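Local coordinates for ABC transporter periplasmic peptide-binding protein (Pseudoalteromonas, PDB 4QFL) that binds dipeptides, here Ala-Phe, and probably delivers them in the periplasm to an ABC transporter, at residues Lys321-Gln324 with Ala325-Gly329; His267-Ser270 with Ala271-Ser274. One frame throughout, in Å; residues are numbered along the deposited sequence.

Contact 1 of 2, residues Lys321-Gln324 with Ala325-Gly329; sequences KIMQ and AVYYG
Ile322 and Tyr327 lie side by side and point the same way, the CG2 branch of Ile322 sitting 3.7 Å from Tyr327 CE1. The same methyl also meets Val326, with Ile322 CG2 and Val326 CG2 3.9 Å apart, so a single branch serves two neighbours one turn on. Tyr327 has CG anti to its own carbonyl carbon (chi1 -68°), which lays the ring back along the helix and leaves the carbonyl oxygen of Ile322 at the ring edge. That oxygen takes two N-H groups: Val326 N at 2.9 Å from Ile322 O, and Tyr327 N, the second nearly in line with the carbonyl bond. The bent chain of Met323 brings SD to 4.8 Å from the centroid of the Tyr327 ring, 36° off its normal, an oblique Met-aromatic contact. The ring's hydroxyl bonds to the carbonyl of Tyr385, a residue lining the pocket of the bound phenylalanine, and Met392 of helix 389-401 packs on Ile322, Val326 and Tyr327. The whole is the C-terminal end of helix 319-325, where the regular turn of Ala325 N onto Lys321 O (2.8 Å) widens into a pi-type turn at Tyr327. Tyr328 then takes a positive phi of 55°, and Gly329 N reaches back to Met323 O at 2.9 Å, in the carbonyl plane. The solvent side is looser: the chain of Lys321, bent at chi2, merely passes by Ala325 CB, while exposed Gln324 touches Gly329 CA through OE1 at 3.7 Å.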
loop_
_atom_site.group_PDB
_atom_site.type_symbol
_atom_site.label_atom_id
_atom_site.label_comp_id
_atom_site.label_asym_id
_atom_site.label_seq_id
_atom_site.Cartn_x
_atom_site.Cartn_y
_atom_site.Cartn_z
ATOM N N LYS A 321 7.409 9.444 -23.989
ATOM C CA LYS A 321 6.118 10.016 -24.343
ATOM C C LYS A 321 5.136 9.852 -23.190
ATOM O O LYS A 321 4.238 10.676 -23.002
ATOM C CB LYS A 321 5.567 9.338 -25.597
ATOM C CG LYS A 321 4.119 9.684 -25.924
ATOM C CD LYS A 321 3.968 11.150 -26.252
ATOM C CE LYS A 321 2.586 11.447 -26.779
ATOM N NZ LYS A 321 2.459 12.877 -27.170
ATOM N N ILE A 322 5.309 8.772 -22.429
ATOM C CA ILE A 322 4.516 8.544 -21.227
ATOM C C ILE A 322 4.898 9.526 -20.128
ATOM O O ILE A 322 4.028 10.061 -19.435
ATOM C CB ILE A 322 4.651 7.095 -20.724
ATOM C CG1 ILE A 322 3.844 6.154 -21.629
ATOM C CG2 ILE A 322 4.162 6.981 -19.282
ATOM C CD1 ILE A 322 4.046 4.697 -21.329
ATOM N N MET A 323 6.194 9.786 -19.987
ATOM C CA MET A 323 6.677 10.746 -18.988
ATOM C C MET A 323 6.041 12.121 -19.148
ATOM O O MET A 323 5.934 12.885 -18.192
ATOM C CB MET A 323 8.200 10.855 -19.021
ATOM C CG MET A 323 8.915 9.555 -18.644
ATOM S SD MET A 323 8.211 8.706 -17.199
ATOM C CE MET A 323 8.673 9.780 -15.851
ATOM N N GLN A 324 5.614 12.431 -20.363
ATOM C CA GLN A 324 4.972 13.707 -20.622
ATOM C C GLN A 324 3.463 13.585 -20.685
ATOM O O GLN A 324 2.759 14.295 -19.985
ATOM C CB GLN A 324 5.520 14.357 -21.901
ATOM C CG GLN A 324 6.806 15.161 -21.680
ATOM C CD GLN A 324 7.871 14.369 -20.921
ATOM O OE1 GLN A 324 8.098 14.598 -19.728
ATOM N NE2 GLN A 324 8.530 13.430 -21.614
ATOM N N ALA A 325 2.963 12.689 -21.523
ATOM C CA ALA A 325 1.525 12.561 -21.697
ATOM C C ALA A 325 0.815 12.129 -20.425
ATOM O O ALA A 325 -0.272 12.595 -20.145
ATOM C CB ALA A 325 1.207 11.597 -22.831
ATOM N N VAL A 326 1.432 11.220 -19.669
ATOM C CA VAL A 326 0.819 10.688 -18.455
ATOM C C VAL A 326 1.284 11.427 -17.217
ATOM O O VAL A 326 0.466 11.928 -16.460
ATOM C CB VAL A 326 1.092 9.176 -18.262
ATOM C CG1 VAL A 326 0.455 8.677 -16.971
ATOM C CG2 VAL A 326 0.548 8.387 -19.442
ATOM N N TYR A 327 2.596 11.487 -17.010
ATOM C CA TYR A 327 3.132 12.037 -15.768
ATOM C C TYR A 327 3.282 13.539 -15.805
ATOM O O TYR A 327 3.678 14.148 -14.807
ATOM C CB TYR A 327 4.452 11.373 -15.391
ATOM C CG TYR A 327 4.274 9.926 -15.004
ATOM C CD1 TYR A 327 4.216 8.936 -15.969
ATOM C CD2 TYR A 327 4.141 9.554 -13.673
ATOM C CE1 TYR A 327 4.042 7.604 -15.620
ATOM C CE2 TYR A 327 3.973 8.231 -13.316
ATOM C CZ TYR A 327 3.921 7.262 -14.298
ATOM O OH TYR A 327 3.742 5.951 -13.956
ATOM N N TYR A 328 2.960 14.134 -16.951
ATOM C CA TYR A 328 2.980 15.586 -17.092
ATOM C C TYR A 328 4.327 16.188 -16.701
ATOM O O TYR A 328 4.391 17.324 -16.236
ATOM C CB TYR A 328 1.854 16.218 -16.263
ATOM C CG TYR A 328 0.521 16.247 -16.966
ATOM C CD1 TYR A 328 -0.127 15.074 -17.337
ATOM C CD2 TYR A 328 -0.093 17.448 -17.262
ATOM C CE1 TYR A 328 -1.345 15.109 -17.988
ATOM C CE2 TYR A 328 -1.314 17.488 -17.914
ATOM C CZ TYR A 328 -1.935 16.319 -18.275
ATOM O OH TYR A 328 -3.150 16.381 -18.921
ATOM N N GLY A 329 5.398 15.425 -16.891
ATOM C CA GLY A 329 6.733 15.870 -16.540
ATOM C C GLY A 329 7.041 15.878 -15.054
ATOM O O GLY A 329 8.142 16.222 -14.655
#

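Contact 2 of 2, residues His267-Ser270 with Ala271-Ser274; sequences HPSS and AQLS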
loop_
_atom_site.group_PDB
_atom_site.type_symbol
_atom_site.label_atom_id
_atom_site.label_comp_id
_atom_site.label_asym_id
_atom_site.label_seq_id
_atom_site.Cartn_x
_atom_site.Cartn_y
_atom_site.Cartn_z
ATOM N N HIS A 267 -5.740 12.250 -4.601
ATOM C CA HIS A 267 -5.202 12.006 -5.932
ATOM C C HIS A 267 -5.847 12.886 -6.996
ATOM O O HIS A 267 -6.599 12.385 -7.832
ATOM C CB HIS A 267 -5.377 10.530 -6.307
ATOM C CG HIS A 267 -4.796 9.579 -5.306
ATOM N ND1 HIS A 267 -3.472 9.206 -5.321
ATOM C CD2 HIS A 267 -5.360 8.928 -4.260
ATOM C CE1 HIS A 267 -3.241 8.366 -4.327
ATOM N NE2 HIS A 267 -4.373 8.172 -3.674
ATOM N N PRO A 268 -5.559 14.202 -6.969
ATOM C CA PRO A 268 -6.100 15.118 -7.980
ATOM C C PRO A 268 -5.652 14.743 -9.392
ATOM O O PRO A 268 -4.503 14.366 -9.608
ATOM C CB PRO A 268 -5.523 16.475 -7.571
ATOM C CG PRO A 268 -4.354 16.161 -6.722
ATOM C CD PRO A 268 -4.716 14.911 -5.996
ATOM N N SER A 269 -6.567 14.838 -10.348
ATOM C CA SER A 269 -6.261 14.497 -11.733
ATOM C C SER A 269 -5.250 15.462 -12.362
ATOM O O SER A 269 -5.446 16.676 -12.364
ATOM C CB SER A 269 -7.541 14.464 -12.570
ATOM O OG SER A 269 -8.448 13.491 -12.084
ATOM N N SER A 270 -4.178 14.901 -12.910
ATOM C CA SER A 270 -3.107 15.690 -13.523
ATOM C C SER A 270 -3.637 16.766 -14.428
ATOM O O SER A 270 -3.156 17.893 -14.400
ATOM C CB SER A 270 -2.216 14.799 -14.372
ATOM O OG SER A 270 -1.927 13.605 -13.694
ATOM N N ALA A 271 -4.609 16.408 -15.263
ATOM C CA ALA A 271 -5.105 17.322 -16.283
ATOM C C ALA A 271 -5.674 18.578 -15.649
ATOM O O ALA A 271 -5.770 19.618 -16.294
ATOM C CB ALA A 271 -6.151 16.648 -17.141
ATOM N N GLN A 272 -6.042 18.489 -14.379
ATOM C CA GLN A 272 -6.616 19.639 -13.699
ATOM C C GLN A 272 -5.717 20.312 -12.669
ATOM O O GLN A 272 -6.166 21.213 -11.966
ATOM C CB GLN A 272 -7.966 19.281 -13.075
ATOM C CG GLN A 272 -9.108 19.250 -14.091
ATOM C CD GLN A 272 -9.124 17.973 -14.899
ATOM O OE1 GLN A 272 -8.956 16.889 -14.350
ATOM N NE2 GLN A 272 -9.314 18.092 -16.208
ATOM N N LEU A 273 -4.454 19.904 -12.574
ATOM C CA LEU A 273 -3.558 20.538 -11.603
ATOM C C LEU A 273 -3.406 22.020 -11.891
ATOM O O LEU A 273 -3.378 22.833 -10.977
ATOM C CB LEU A 273 -2.181 19.881 -11.582
ATOM C CG LEU A 273 -2.134 18.510 -10.921
ATOM C CD1 LEU A 273 -0.726 17.936 -10.977
ATOM C CD2 LEU A 273 -2.630 18.621 -9.500
ATOM N N SER A 274 -3.302 22.367 -13.164
ATOM C CA SER A 274 -3.154 23.768 -13.549
ATOM C C SER A 274 -4.382 24.600 -13.170
ATOM O O SER A 274 -4.264 25.748 -12.753
ATOM C CB SER A 274 -2.876 23.879 -15.045
ATOM O OG SER A 274 -2.972 25.221 -15.474
HETATM O O HOH W 1 -2.667 20.360 -15.254
#
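The N-terminal entry to helix 273-278 is built from two overlapping tight turns, the second of type I, in which the carbonyl oxygens of Ser269 and Ser270 receive the N-H groups of Gln272 and Leu273. Gln272 N lies 2.8 Å from Ser269 O, and Leu273 N is 3.0 Å from Ser270 O with an almost straight N-H (170°), although in both cases the donor stands above the carbonyl plane. Ser270 O has a further partner: a water gives it a hydrogen bond at 2.7 Å and accepts one from Ser274 N at 3.0 Å from the same water oxygen, linking Ser270 O to the backbone N four residues on. The apolar part is carried by Leu273, whose CG is anti to its carbonyl carbon (chi1 -73°); with this torsion and an extended chi2, CD2 is the branch that meets Pro268, 4.1 Å from CB of that proline. Pro268 and Leu273 both rest on Phe509 of strand 500-513, while Gln272 packs on Thr251 and Ile254 of helix 250-258. With an alanine here in place of Leu273, the backbone turn could remain, but Pro268 and Phe509 would probably lose a shared apolar neighbour, leaving a gap beside both. Gln272 itself occupies the N-cap position, and the arrangement is that of a helix start wound up from successive tight turns.

Followed from the N terminus, the chain leaves strand 264-266 and makes contact 2, the turn that starts helix 273-278; it then runs through strands 282-287 and 291-297 and helix 307-314 before contact 1 ends helix 319-325 ahead of strand 332-333. The two are in series: each closes a short local turn, and they neither nest nor cross. In space, however, they meet, Tyr328 OH lying 3.4 Å from Ala271 CA and the ring packing on Ser270. Both turns also pack against strand 500-513, at Ala504 and Phe509, and both touch Pro387, through Tyr327 and Ser270, so the end of helix 319-325 and the start of helix 273-278 share neighbours.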